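Local coordinates for cyclic pyranopterin monophosphate synthase 2 (Mycobacterium tuberculosis, PDB 4FDF), which probably converts (8S)-3',8-cyclo-7,8-dihydroguanosine 5'-triphosphate to cyclic pyranopterin monophosphate and diphosphate in molybdenum cofactor biosynthesis, at residues 46-49 with 50-53. Sequence-based numbering, arbitrary orientation.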
# COMPACT_ATOMS: atom_id res chain seq x y z
N ARG B 46 -12.48 -25.21 -7.38
CA ARG B 46 -13.17 -26.26 -8.14
C ARG B 46 -13.11 -25.96 -9.64
O ARG B 46 -13.77 -25.06 -10.13
CB ARG B 46 -14.63 -26.40 -7.69
CG ARG B 46 -14.86 -26.34 -6.18
CD ARG B 46 -14.98 -27.71 -5.57
NE ARG B 46 -15.48 -27.64 -4.20
CZ ARG B 46 -15.34 -28.61 -3.29
NH1 ARG B 46 -14.71 -29.74 -3.61
NH2 ARG B 46 -15.83 -28.44 -2.07
N THR B 47 -12.29 -26.71 -10.36
CA THR B 47 -12.08 -26.42 -11.78
C THR B 47 -12.32 -27.64 -12.71
O THR B 47 -13.09 -28.53 -12.38
CB THR B 47 -10.73 -25.68 -12.02
OG1 THR B 47 -10.66 -25.22 -13.37
CG2 THR B 47 -9.53 -26.58 -11.69
N SER B 48 -11.66 -27.68 -13.87
CA SER B 48 -11.91 -28.73 -14.87
C SER B 48 -10.68 -29.61 -15.06
O SER B 48 -9.56 -29.22 -14.72
CB SER B 48 -12.30 -28.10 -16.20
OG SER B 48 -11.20 -27.39 -16.74
N ALA B 49 -10.90 -30.81 -15.60
CA ALA B 49 -9.83 -31.76 -15.88
C ALA B 49 -8.86 -31.15 -16.88
O ALA B 49 -7.64 -31.35 -16.78
CB ALA B 49 -10.38 -33.08 -16.42
N GLN B 50 -9.41 -30.41 -17.84
CA GLN B 50 -8.61 -29.65 -18.77
C GLN B 50 -7.66 -28.67 -18.08
O GLN B 50 -6.48 -28.58 -18.45
CB GLN B 50 -9.50 -28.88 -19.73
CG GLN B 50 -8.77 -28.50 -21.01
CD GLN B 50 -9.52 -27.49 -21.84
OE1 GLN B 50 -10.69 -27.17 -21.57
NE2 GLN B 50 -8.86 -26.99 -22.85
N VAL B 51 -8.17 -27.95 -17.08
CA VAL B 51 -7.35 -26.99 -16.34
C VAL B 51 -6.23 -27.70 -15.58
O VAL B 51 -5.08 -27.28 -15.64
CB VAL B 51 -8.19 -26.06 -15.42
CG1 VAL B 51 -7.31 -25.34 -14.40
CG2 VAL B 51 -8.94 -25.04 -16.25
N VAL B 52 -6.57 -28.80 -14.91
CA VAL B 52 -5.59 -29.65 -14.24
C VAL B 52 -4.55 -30.12 -15.26
O VAL B 52 -3.34 -30.11 -14.99
CB VAL B 52 -6.26 -30.86 -13.53
CG1 VAL B 52 -5.21 -31.84 -12.99
CG2 VAL B 52 -7.16 -30.39 -12.40
N ALA B 53 -5.02 -30.50 -16.45
CA ALA B 53 -4.14 -30.94 -17.52
C ALA B 53 -3.15 -29.84 -17.90
O ALA B 53 -1.94 -30.05 -17.85
CB ALA B 53 -4.94 -31.41 -18.74
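S48 and V51 meet at the start of helix 49-57, where the chain leaves strand 35-46 and turns into its first helical residues. S48 OG accepts a hydrogen bond from V51 N at 3.1 Å, with a moderately bent N-H...O angle of 152°. The chi1 of S48, 67°, sets OG between the backbone N and the carbonyl carbon, and from there the oxygen faces the incoming helical turn. Each carbon of the V51 side chain, from CB outward, meets T47 or S48. V51 CB lies 3.3 Å from T47 OG1. Beyond it, V51 CG1 meets T47 OG1 as well as the methyl carbon T47 CG2, the latter at 3.7 Å. The other methyl, V51 CG2, lies 3.3 Å from S48 OG and close to T47 OG1 as well. The T47 and V51 side chains cross at about a right angle, and through these contacts the valine sits against both branches of the threonine. T47 OG1 has its polar partner elsewhere, in a hydrogen bond with D143 OD2. I139 at the end of helix 121-139 packs against both T47 and V51, and with the loop residues V142 and D143 it covers the buried valine. The main chain carries the turn onward: V52 N donates to S48 O at 3.0 Å, and A53 N donates to A49 O at 2.8 Å. V52 also lays its CG2 methyl 3.5 Å from S48 O, on the flank of the first of these bonds. A serine that accepts from the backbone three residues ahead, while its carbonyl opens the i to i+4 ladder, is a classic N-cap, here at the strand-to-helix junction after strand 35-46.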